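Local atomic coordinates of N-Acetyltransferase, PseH (Campylobacter jejuni subsp. jejuni PT14, PDB entry 4XPL), a protein that is an N-acetyltransferase that probably moves acetyl from acetyl coenzyme A to the 4-amino group of a UDP-linked sugar in pseudaminic acid biosynthesis for flagellin modification. Residues 102-107 and 135-140; 60-65 and 76-81; 83-88 and 117-122. The protein carries 8 engineered substitutions. One frame throughout, in Å; residues are numbered along the deposited sequence.

Interaction 1 of 3, residues 102-107 and 135-140. With ACO (acetyl coenzyme *a), chain B.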
loop_
_atom_site.group_PDB
_atom_site.type_symbol
_atom_site.label_atom_id
_atom_site.label_comp_id
_atom_site.label_asym_id
_atom_site.label_seq_id
_atom_site.Cartn_x
_atom_site.Cartn_y
_atom_site.Cartn_z
ATOM N N LEU A 102 1.352 -1.512 -9.198
ATOM C CA LEU A 102 1.161 -0.956 -7.869
ATOM C C LEU A 102 2.298 -0.030 -7.458
ATOM O O LEU A 102 2.050 1.033 -6.873
ATOM C CB LEU A 102 0.965 -2.047 -6.824
ATOM C CG LEU A 102 -0.125 -3.095 -7.053
ATOM C CD1 LEU A 102 -0.180 -4.141 -5.915
ATOM C CD2 LEU A 102 -1.493 -2.410 -7.273
ATOM N N MET A 103 3.525 -0.427 -7.786
ATOM C CA MET A 103 4.723 0.396 -7.510
ATOM C C MET A 103 4.700 1.708 -8.303
ATOM O O MET A 103 5.016 2.778 -7.763
ATOM C CB MET A 103 6.014 -0.377 -7.829
ATOM C CG MET A 103 6.382 -1.478 -6.864
ATOM S SD MET A 103 6.530 -0.916 -5.145
ATOM C CE MET A 103 7.866 0.285 -5.326
ATOM N N ASN A 104 4.325 1.651 -9.576
ATOM C CA ASN A 104 4.154 2.885 -10.345
ATOM C C ASN A 104 3.175 3.828 -9.664
ATOM O O ASN A 104 3.427 5.026 -9.594
ATOM C CB ASN A 104 3.626 2.630 -11.781
ATOM C CG ASN A 104 4.662 1.980 -12.697
ATOM O OD1 ASN A 104 5.895 2.076 -12.476
ATOM N ND2 ASN A 104 4.159 1.286 -13.733
ATOM N N GLU A 105 2.027 3.301 -9.243
ATOM C CA GLU A 105 1.028 4.109 -8.564
ATOM C C GLU A 105 1.500 4.683 -7.234
ATOM O O GLU A 105 1.192 5.835 -6.909
ATOM C CB GLU A 105 -0.257 3.316 -8.339
ATOM C CG GLU A 105 -0.961 2.913 -9.606
ATOM C CD GLU A 105 -1.309 4.100 -10.511
ATOM O OE1 GLU A 105 -1.914 5.065 -10.009
ATOM O OE2 GLU A 105 -0.965 4.051 -11.700
ATOM N N ILE A 106 2.215 3.878 -6.462
ATOM C CA ILE A 106 2.757 4.320 -5.184
ATOM C C ILE A 106 3.692 5.507 -5.383
ATOM O O ILE A 106 3.581 6.513 -4.685
ATOM C CB ILE A 106 3.517 3.179 -4.441
ATOM C CG1 ILE A 106 2.514 2.196 -3.800
ATOM C CG2 ILE A 106 4.482 3.752 -3.345
ATOM C CD1 ILE A 106 3.003 0.801 -3.667
ATOM N N ILE A 107 4.633 5.377 -6.308
ATOM C CA ILE A 107 5.640 6.411 -6.530
ATOM C C ILE A 107 5.012 7.679 -7.098
ATOM O O ILE A 107 5.284 8.806 -6.602
ATOM C CB ILE A 107 6.824 5.865 -7.413
ATOM C CG1 ILE A 107 7.511 4.699 -6.688
ATOM C CG2 ILE A 107 7.784 6.963 -7.753
ATOM C CD1 ILE A 107 8.495 3.914 -7.515
ATOM N N GLN A 135 14.090 -2.905 -5.545
ATOM C CA GLN A 135 15.387 -2.687 -6.187
ATOM C C GLN A 135 15.180 -2.313 -7.648
ATOM O O GLN A 135 15.880 -1.445 -8.178
ATOM C CB GLN A 135 16.266 -3.948 -6.094
ATOM C CG GLN A 135 17.523 -3.920 -6.951
ATOM C CD GLN A 135 17.497 -4.941 -8.070
ATOM O OE1 GLN A 135 17.826 -6.124 -7.845
ATOM N NE2 GLN A 135 17.137 -4.503 -9.284
ATOM N N GLN A 136 14.229 -2.969 -8.307
ATOM C CA GLN A 136 13.951 -2.661 -9.716
ATOM C C GLN A 136 13.421 -1.239 -9.907
ATOM O O GLN A 136 13.532 -0.678 -10.984
ATOM C CB GLN A 136 12.964 -3.667 -10.315
ATOM C CG GLN A 136 13.589 -5.029 -10.573
ATOM C CD GLN A 136 12.603 -6.073 -11.045
ATOM O OE1 GLN A 136 13.005 -7.084 -11.622
ATOM N NE2 GLN A 136 11.322 -5.853 -10.802
ATOM N N ASN A 137 12.827 -0.666 -8.869
ATOM C CA ASN A 137 12.325 0.711 -8.920
ATOM C C ASN A 137 13.272 1.725 -8.209
ATOM O O ASN A 137 12.859 2.830 -7.804
ATOM C CB ASN A 137 10.908 0.761 -8.344
ATOM C CG ASN A 137 9.887 0.143 -9.269
ATOM O OD1 ASN A 137 9.370 0.818 -10.149
ATOM N ND2 ASN A 137 9.659 -1.171 -9.140
ATOM N N HIS A 138 14.543 1.339 -8.145
ATOM C CA HIS A 138 15.691 2.165 -7.686
ATOM C C HIS A 138 15.732 2.463 -6.197
ATOM O O HIS A 138 16.455 3.367 -5.759
ATOM C CB HIS A 138 15.855 3.445 -8.515
ATOM C CG HIS A 138 15.703 3.225 -9.982
ATOM N ND1 HIS A 138 16.276 2.152 -10.632
ATOM C CD2 HIS A 138 15.083 3.959 -10.934
ATOM C CE1 HIS A 138 15.988 2.224 -11.920
ATOM N NE2 HIS A 138 15.270 3.311 -12.131
ATOM N N PHE A 139 15.003 1.668 -5.411
ATOM C CA PHE A 139 15.142 1.707 -3.970
ATOM C C PHE A 139 16.518 1.218 -3.528
ATOM O O PHE A 139 17.161 0.393 -4.175
ATOM C CB PHE A 139 14.028 0.899 -3.276
ATOM C CG PHE A 139 12.704 1.606 -3.244
ATOM C CD1 PHE A 139 11.879 1.621 -4.370
ATOM C CD2 PHE A 139 12.307 2.318 -2.122
ATOM C CE1 PHE A 139 10.689 2.286 -4.361
ATOM C CE2 PHE A 139 11.115 2.978 -2.116
ATOM C CZ PHE A 139 10.295 2.954 -3.233
ATOM N N THR A 140 16.986 1.769 -2.426
ATOM C CA THR A 140 18.259 1.368 -1.888
ATOM C C THR A 140 18.072 1.009 -0.401
ATOM O O THR A 140 17.319 1.655 0.323
ATOM C CB THR A 140 19.359 2.421 -2.207
ATOM O OG1 THR A 140 19.016 3.690 -1.675
ATOM C CG2 THR A 140 19.522 2.613 -3.722
HETATM N N1A ACO B . 14.459 -13.656 -5.815
HETATM C C2A ACO B . 14.461 -12.587 -6.641
HETATM N N3A ACO B . 13.387 -12.240 -7.381
HETATM C C4A ACO B . 12.223 -12.948 -7.340
HETATM C C5A ACO B . 12.140 -14.120 -6.457
HETATM C C6A ACO B . 13.366 -14.450 -5.673
HETATM N N6A ACO B . 13.405 -15.516 -4.833
HETATM N N7A ACO B . 10.896 -14.624 -6.615
HETATM C C8A ACO B . 10.236 -13.844 -7.519
HETATM N N9A ACO B . 11.031 -12.839 -7.947
HETATM C C1B ACO B . 10.712 -11.749 -8.923
HETATM C C2B ACO B . 9.820 -12.181 -10.081
HETATM O O2B ACO B . 10.554 -12.896 -11.080
HETATM C C3B ACO B . 9.324 -10.836 -10.564
HETATM O O3B ACO B . 10.309 -10.292 -11.442
HETATM P P3B ACO B . 10.040 -9.068 -12.464
HETATM O O7A ACO B . 9.658 -7.875 -11.593
HETATM O O8A ACO B . 11.393 -8.894 -13.115
HETATM O O9A ACO B . 8.952 -9.552 -13.402
HETATM C C4B ACO B . 9.182 -10.005 -9.289
HETATM O O4B ACO B . 10.023 -10.638 -8.312
HETATM C C5B ACO B . 7.728 -9.925 -8.809
HETATM O O5B ACO B . 7.131 -11.231 -8.756
HETATM P P1A ACO B . 5.601 -11.548 -9.184
HETATM O O1A ACO B . 5.294 -13.002 -8.946
HETATM O O2A ACO B . 5.309 -10.917 -10.529
HETATM O O3A ACO B . 4.734 -10.880 -8.005
HETATM P P2A ACO B . 3.856 -9.563 -8.180
HETATM O O4A ACO B . 4.637 -8.535 -8.957
HETATM O O5A ACO B . 2.514 -10.008 -8.723
HETATM O O6A ACO B . 3.575 -9.136 -6.648
HETATM C CBP ACO B . 3.917 -8.364 -4.452
HETATM C CCP ACO B . 4.601 -8.732 -5.746
HETATM C CDP ACO B . 2.927 -7.199 -4.742
HETATM C CEP ACO B . 4.979 -7.937 -3.431
HETATM C CAP ACO B . 3.176 -9.622 -3.969
HETATM O OAP ACO B . 4.100 -10.727 -3.809
HETATM C C9P ACO B . 2.451 -9.408 -2.679
HETATM O O9P ACO B . 1.379 -8.799 -2.644
HETATM N N8P ACO B . 3.016 -9.952 -1.597
HETATM C C7P ACO B . 2.372 -9.909 -0.289
HETATM C C6P ACO B . 2.345 -8.481 0.277
HETATM C C5P ACO B . 3.744 -7.922 0.446
HETATM O O5P ACO B . 4.681 -8.642 0.808
HETATM N N4P ACO B . 3.903 -6.614 0.242
HETATM C C3P ACO B . 5.161 -5.952 0.626
HETATM C C2P ACO B . 5.146 -5.593 2.130
HETATM S S1P ACO B . 3.910 -4.335 2.361
HETATM C C ACO B . 2.572 -5.090 3.004
HETATM O O ACO B . 2.569 -6.314 3.184
HETATM C CH3 ACO B . 1.373 -4.227 3.316
HETATM O O HOH W 1 8.031 3.073 -10.960
#
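Met103 and Phe139 meet because both side chains leave the backbone with CG opposite the carbonyl carbon (chi1 -73° and -77°), and because Met103 then bends at chi2 and again at chi3. The folded thioether carries its methyl CE to 3.6 Å from Phe139 CE1; methyl and ring come from opposite directions, and the approach is oblique to the ring plane. Ile107, one helical turn on, adds CD1 to the same ring atom, 4.2 Å from Phe139 CE1. Its CD1 also lies 4.1 Å from Asn137 CB, so the isoleucine tip fills the angle between the asparagine and the phenylalanine. Asn137 slants across Met103 and sets its amide ND2 4.0 Å from Met103 CB, a plain van der Waals contact.

The polar side of the contact lies at Asn104. A water donates to Asn104 OD1 and, at 2.7 Å, to Asn137 OD1; Gln100 NE2 binds the same two oxygens, while Asn137 ND2 turns back to Leu133 O. Helix 128-136 ends here in a Schellman motif with His138 as the C-prime residue at positive phi, and the reversal delivers Phe139 inward, onto Leu119 and Leu153 of the central sheet. From the last turn of that helix Gln136 stretches out beyond CG, and its NE2 donates a nearly straight bond (170°) of 2.7 Å to O7A of the 3'-phosphate of acetyl coenzyme A. The contact thus joins helix 99-114 of the GNAT fold to the C-terminal end of helix 128-136. Its chemistry is divided: apolar carbons pack the interior, a water and amides link the polar side, and a neutral amide N-H, rather than a formal positive charge, meets the cofactor phosphate from this segment.

Interaction 2 of 3, residues 60-65 and 76-81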
loop_
_atom_site.group_PDB
_atom_site.type_symbol
_atom_site.label_atom_id
_atom_site.label_comp_id
_atom_site.label_asym_id
_atom_site.label_seq_id
_atom_site.Cartn_x
_atom_site.Cartn_y
_atom_site.Cartn_z
ATOM N N LYS A 60 -2.401 8.529 7.327
ATOM C CA LYS A 60 -2.499 7.237 6.647
ATOM C C LYS A 60 -3.496 7.358 5.506
ATOM O O LYS A 60 -4.497 8.055 5.648
ATOM C CB LYS A 60 -3.009 6.156 7.595
ATOM C CG LYS A 60 -2.118 5.849 8.812
ATOM C CD LYS A 60 -2.754 4.676 9.604
ATOM C CE LYS A 60 -1.843 4.148 10.728
ATOM N NZ LYS A 60 -1.201 5.227 11.415
ATOM N N LYS A 61 -3.221 6.662 4.395
ATOM C CA LYS A 61 -4.128 6.597 3.257
ATOM C C LYS A 61 -3.972 5.217 2.626
ATOM O O LYS A 61 -2.844 4.782 2.319
ATOM C CB LYS A 61 -3.814 7.679 2.216
ATOM C CG LYS A 61 -3.951 9.115 2.703
ATOM C CD LYS A 61 -3.861 10.092 1.511
ATOM C CE LYS A 61 -3.898 11.518 1.950
ATOM N NZ LYS A 61 -5.285 11.899 2.342
ATOM N N TYR A 62 -5.094 4.519 2.473
ATOM C CA TYR A 62 -5.143 3.239 1.794
ATOM C C TYR A 62 -6.019 3.386 0.563
ATOM O O TYR A 62 -7.050 4.039 0.629
ATOM C CB TYR A 62 -5.775 2.189 2.731
ATOM C CG TYR A 62 -4.851 1.640 3.800
ATOM C CD1 TYR A 62 -4.345 2.456 4.798
ATOM C CD2 TYR A 62 -4.487 0.299 3.806
ATOM C CE1 TYR A 62 -3.494 1.953 5.764
ATOM C CE2 TYR A 62 -3.638 -0.217 4.793
ATOM C CZ TYR A 62 -3.146 0.609 5.741
ATOM O OH TYR A 62 -2.311 0.143 6.720
ATOM N N PHE A 63 -5.605 2.749 -0.530
ATOM C CA PHE A 63 -6.322 2.737 -1.767
ATOM C C PHE A 63 -6.523 1.331 -2.305
ATOM O O PHE A 63 -5.598 0.471 -2.257
ATOM C CB PHE A 63 -5.538 3.552 -2.792
ATOM C CG PHE A 63 -5.440 5.033 -2.456
ATOM C CD1 PHE A 63 -6.493 5.875 -2.747
ATOM C CD2 PHE A 63 -4.316 5.555 -1.892
ATOM C CE1 PHE A 63 -6.422 7.216 -2.500
ATOM C CE2 PHE A 63 -4.236 6.908 -1.607
ATOM C CZ PHE A 63 -5.292 7.731 -1.921
ATOM N N LEU A 64 -7.721 1.095 -2.816
ATOM C CA LEU A 64 -7.995 -0.073 -3.649
ATOM C C LEU A 64 -7.645 0.360 -5.073
ATOM O O LEU A 64 -8.136 1.407 -5.532
ATOM C CB LEU A 64 -9.453 -0.485 -3.494
ATOM C CG LEU A 64 -9.982 -1.762 -4.141
ATOM C CD1 LEU A 64 -9.218 -2.953 -3.632
ATOM C CD2 LEU A 64 -11.470 -1.945 -3.888
ATOM N N VAL A 65 -6.838 -0.432 -5.763
ATOM C CA VAL A 65 -6.372 -0.090 -7.101
ATOM C C VAL A 65 -7.137 -0.876 -8.162
ATOM O O VAL A 65 -7.213 -2.098 -8.102
ATOM C CB VAL A 65 -4.876 -0.347 -7.252
ATOM C CG1 VAL A 65 -4.383 0.058 -8.700
ATOM C CG2 VAL A 65 -4.099 0.417 -6.128
ATOM N N ASP A 76 -0.825 1.461 0.202
ATOM C CA ASP A 76 -0.985 2.272 1.359
ATOM C C ASP A 76 0.224 3.125 1.626
ATOM O O ASP A 76 1.390 2.784 1.254
ATOM C CB ASP A 76 -1.368 1.459 2.614
ATOM C CG ASP A 76 -0.247 0.624 3.145
ATOM O OD1 ASP A 76 0.532 1.134 3.975
ATOM O OD2 ASP A 76 -0.164 -0.545 2.729
ATOM N N PHE A 77 -0.087 4.239 2.291
ATOM C CA PHE A 77 0.893 5.219 2.715
ATOM C C PHE A 77 0.621 5.518 4.184
ATOM O O PHE A 77 -0.503 5.822 4.537
ATOM C CB PHE A 77 0.737 6.486 1.879
ATOM C CG PHE A 77 0.730 6.247 0.402
ATOM C CD1 PHE A 77 -0.459 5.981 -0.274
ATOM C CD2 PHE A 77 1.895 6.350 -0.330
ATOM C CE1 PHE A 77 -0.456 5.765 -1.632
ATOM C CE2 PHE A 77 1.898 6.188 -1.682
ATOM C CZ PHE A 77 0.742 5.882 -2.350
ATOM N N VAL A 78 1.628 5.333 5.040
ATOM C CA VAL A 78 1.487 5.564 6.448
ATOM C C VAL A 78 2.661 6.415 6.925
ATOM O O VAL A 78 3.686 6.569 6.211
ATOM C CB VAL A 78 1.335 4.220 7.230
ATOM C CG1 VAL A 78 0.161 3.413 6.646
ATOM C CG2 VAL A 78 2.639 3.364 7.226
ATOM N N ASN A 79 2.482 7.005 8.104
ATOM C CA ASN A 79 3.446 7.942 8.685
ATOM C C ASN A 79 3.716 9.073 7.707
ATOM O O ASN A 79 4.848 9.476 7.495
ATOM C CB ASN A 79 4.756 7.245 9.053
ATOM C CG ASN A 79 4.580 6.167 10.100
ATOM O OD1 ASN A 79 4.112 6.419 11.193
ATOM N ND2 ASN A 79 4.975 4.955 9.761
ATOM N N ILE A 80 2.658 9.566 7.080
ATOM C CA ILE A 80 2.805 10.624 6.105
ATOM C C ILE A 80 3.155 11.926 6.812
ATOM O O ILE A 80 2.475 12.337 7.758
ATOM C CB ILE A 80 1.529 10.866 5.283
ATOM C CG1 ILE A 80 1.113 9.598 4.557
ATOM C CG2 ILE A 80 1.749 12.052 4.329
ATOM C CD1 ILE A 80 -0.307 9.669 3.955
ATOM N N THR A 81 4.229 12.553 6.349
ATOM C CA THR A 81 4.571 13.906 6.721
ATOM C C THR A 81 4.669 14.771 5.453
ATOM O O THR A 81 4.435 14.286 4.351
ATOM C CB THR A 81 5.916 13.951 7.454
ATOM O OG1 THR A 81 6.975 13.854 6.493
ATOM C CG2 THR A 81 6.036 12.794 8.477
HETATM O O HOH W 2 0.509 6.797 10.326
#
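Tyr62 lies flat over Asp76 where strands 61-67 and 70-78 run antiparallel as a beta hairpin of the GNAT sheet. The aspartate's chi1 of 71° turns its carboxylate the same way as the tyrosine side chain: Asp76 CB sits over the ring centre, 3.4 Å from the Tyr62 centroid, as a CH-pi contact, and the carboxylate plane is only 16° from the ring plane. Asp76 also touches the bound acetyl coenzyme A. Farther along this face Val78 CG1 reaches both Tyr62 CE1 and Lys60 CG, each at 4.0 Å.

On the other face of the sheet, Phe63 and Phe77 approach at about a right angle, with Phe77 CE1 3.9 Å from Phe63 CD2 and each ring meeting the other near its plane. Tyr109 of helix 99-114 packs against both rings. Ile80, beyond the strand, sets CD1 against the aliphatic part of Lys61, 3.9 Å from its CG, the two side chains crossing at about a right angle.

The backbone pair Lys61-Phe77 is hydrogen-bonded in both directions, N to O, and the neighbouring Tyr62-Asp76 pair is non-hydrogen-bonded. Lys60 stays extended as far as CE and bends only at chi4 (41°), which places NZ 2.6 Å from a water that also accepts from Asn79 N.

Interaction 3 of 3, residues 83-88 and 117-122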
loop_
_atom_site.group_PDB
_atom_site.type_symbol
_atom_site.label_atom_id
_atom_site.label_comp_id
_atom_site.label_asym_id
_atom_site.label_seq_id
_atom_site.Cartn_x
_atom_site.Cartn_y
_atom_site.Cartn_z
ATOM N N LYS A 83 7.441 15.706 4.209
ATOM C CA LYS A 83 8.700 15.326 3.568
ATOM C C LYS A 83 8.868 13.836 3.219
ATOM O O LYS A 83 9.626 13.498 2.315
ATOM C CB LYS A 83 9.867 15.757 4.476
ATOM C CG LYS A 83 9.825 17.228 4.889
ATOM C CD LYS A 83 9.878 18.183 3.702
ATOM C CE LYS A 83 9.741 19.640 4.208
ATOM N NZ LYS A 83 10.220 20.667 3.223
ATOM N N SER A 84 8.176 12.955 3.932
ATOM C CA SER A 84 8.295 11.522 3.715
ATOM C C SER A 84 7.025 10.744 4.009
ATOM O O SER A 84 6.060 11.274 4.590
ATOM C CB SER A 84 9.407 10.965 4.597
ATOM O OG SER A 84 8.948 10.778 5.928
ATOM N N CYS A 85 7.026 9.487 3.572
ATOM C CA CYS A 85 6.035 8.515 4.000
ATOM C C CYS A 85 6.578 7.095 3.914
ATOM O O CYS A 85 7.613 6.857 3.270
ATOM C CB CYS A 85 4.746 8.657 3.187
ATOM S SG CYS A 85 4.853 8.127 1.466
ATOM N N GLU A 86 5.911 6.175 4.597
ATOM C CA GLU A 86 6.162 4.752 4.449
ATOM C C GLU A 86 5.057 4.238 3.574
ATOM O O GLU A 86 4.004 4.832 3.526
ATOM C CB GLU A 86 6.076 4.034 5.787
ATOM C CG GLU A 86 7.081 4.492 6.753
ATOM C CD GLU A 86 7.029 3.704 8.056
ATOM O OE1 GLU A 86 5.943 3.176 8.422
ATOM O OE2 GLU A 86 8.079 3.596 8.711
ATOM N N PHE A 87 5.300 3.129 2.900
ATOM C CA PHE A 87 4.304 2.550 2.040
ATOM C C PHE A 87 4.282 1.045 2.141
ATOM O O PHE A 87 5.245 0.398 2.592
ATOM C CB PHE A 87 4.526 2.953 0.569
ATOM C CG PHE A 87 5.677 2.260 -0.079
ATOM C CD1 PHE A 87 6.937 2.811 -0.040
ATOM C CD2 PHE A 87 5.501 1.041 -0.706
ATOM C CE1 PHE A 87 7.999 2.186 -0.613
ATOM C CE2 PHE A 87 6.571 0.391 -1.283
ATOM C CZ PHE A 87 7.817 0.958 -1.247
ATOM N N GLY A 88 3.173 0.507 1.657
ATOM C CA GLY A 88 2.947 -0.918 1.557
ATOM C C GLY A 88 2.096 -1.210 0.330
ATOM O O GLY A 88 1.478 -0.306 -0.259
ATOM N N ASN A 117 9.469 14.104 -0.567
ATOM C CA ASN A 117 10.741 13.868 -1.241
ATOM C C ASN A 117 11.283 12.458 -1.041
ATOM O O ASN A 117 12.074 11.990 -1.882
ATOM C CB ASN A 117 11.807 14.854 -0.795
ATOM C CG ASN A 117 13.041 14.798 -1.699
ATOM O OD1 ASN A 117 12.912 14.690 -2.938
ATOM N ND2 ASN A 117 14.231 14.798 -1.092
ATOM N N THR A 118 10.925 11.817 0.075
ATOM C CA THR A 118 11.438 10.487 0.403
ATOM C C THR A 118 10.310 9.458 0.642
ATOM O O THR A 118 9.433 9.667 1.477
ATOM C CB THR A 118 12.363 10.567 1.642
ATOM O OG1 THR A 118 13.358 11.576 1.412
ATOM C CG2 THR A 118 13.054 9.222 1.927
ATOM N N LEU A 119 10.386 8.349 -0.091
ATOM C CA LEU A 119 9.538 7.173 0.069
ATOM C C LEU A 119 10.317 6.094 0.768
ATOM O O LEU A 119 11.412 5.728 0.328
ATOM C CB LEU A 119 9.090 6.623 -1.297
ATOM C CG LEU A 119 7.655 6.680 -1.744
ATOM C CD1 LEU A 119 7.558 5.886 -3.065
ATOM C CD2 LEU A 119 6.608 6.170 -0.716
ATOM N N LYS A 120 9.757 5.557 1.843
ATOM C CA LYS A 120 10.432 4.552 2.648
ATOM C C LYS A 120 9.566 3.305 2.839
ATOM O O LYS A 120 8.327 3.354 2.821
ATOM C CB LYS A 120 10.798 5.129 4.028
ATOM C CG LYS A 120 11.568 6.458 3.975
ATOM C CD LYS A 120 11.802 7.028 5.382
ATOM C CE LYS A 120 10.505 7.558 5.977
ATOM N NZ LYS A 120 10.559 7.691 7.442
ATOM N N ALA A 121 10.223 2.181 3.029
ATOM C CA ALA A 121 9.526 0.959 3.403
ATOM C C ALA A 121 10.449 0.095 4.217
ATOM O O ALA A 121 11.657 0.298 4.233
ATOM C CB ALA A 121 9.042 0.187 2.165
ATOM N N TYR A 122 9.867 -0.897 4.880
ATOM C CA TYR A 122 10.639 -1.972 5.485
ATOM C C TYR A 122 9.930 -3.291 5.200
ATOM O O TYR A 122 8.701 -3.337 5.080
ATOM C CB TYR A 122 10.839 -1.763 6.980
ATOM C CG TYR A 122 9.571 -1.657 7.774
ATOM C CD1 TYR A 122 8.841 -0.470 7.781
ATOM C CD2 TYR A 122 9.096 -2.732 8.529
ATOM C CE1 TYR A 122 7.667 -0.350 8.501
ATOM C CE2 TYR A 122 7.907 -2.629 9.258
ATOM C CZ TYR A 122 7.200 -1.426 9.237
ATOM O OH TYR A 122 6.029 -1.284 9.953
HETATM O O HOH W 3 12.442 13.832 2.296
HETATM O O HOH W 4 7.453 8.964 7.165
HETATM O O HOH W 5 6.863 -0.082 4.825
#
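Leu119 CD2 is wedged between Cys85 and Phe87, 3.4 Å from Cys85 SG and equally 3.4 Å from Phe87 CD1. Cys85 SG and Phe87 CG both sit between the backbone N and the carbonyl carbon (chi1 74° for Phe87), which brings sulfur and ring to bear on the one methyl branch. Phe87 crosses Leu119 at about a right angle. Ala121 CB lies over one face of the Phe87 ring, off centre toward the rim, in a CH-pi contact 3.9 Å from the ring centroid. Helix 99-114 closes over this apolar side, with Ile106 on both Phe87 and Leu119, and Tyr134 meets the Phe87 ring edge-to-face.

The two strands are the parallel ends of a beta-alpha-beta crossover through helix 99-114, part of the GNAT fold, and the short segments are twisted by 42°. Parallel bonding alternates between them: Cys85 N donates to Thr118 O, Lys120 N to Cys85 O at 2.9 Å, and Phe87 N to Lys120 O. Gly88, next along, belongs to the acetyl coenzyme A pocket.

At the strand start Lys83 O is gripped by two amides. Thr118 N bonds to it nearly end-on, whereas Asn117 N, 2.9 Å from Lys83 O, comes in 44° out of the carbonyl plane. A water donates to Lys83 O and pairs with Thr118 OG1, which also binds Lys154 NZ.

On the opposite face from Leu119, Lys120 bends at chi3 and lays CE 3.6 Å from Ser84 OG; a second water binds that hydroxyl and accepts weakly from Lys120 NZ. Glu86 slants past Tyr122, its OE1 in the ring plane at the edge, 3.9 Å from Tyr122 CE1.

In the fold
Along the chain interaction 2 comes first, pairing the open end of the hairpin of strands 61-67 and 70-78; interactions 3 and 1 follow with their segments alternating, because helix 99-114 of interaction 1 is the crossover between the two strands of interaction 3. Interactions 2 and 3 have centres about 10 Å apart and share one sheet through neighbouring strands 70-78 and 84-91. The centre of interaction 1 lies about 11 Å from that of interaction 3 and about 15 Å from that of interaction 2, against the same sheet: Phe139 and Ile106 reach Phe87 and Leu119. Together they join central strands and two helices of the GNAT domain beside acetyl coenzyme A, which touches Asp76, Gly88 and Gln136.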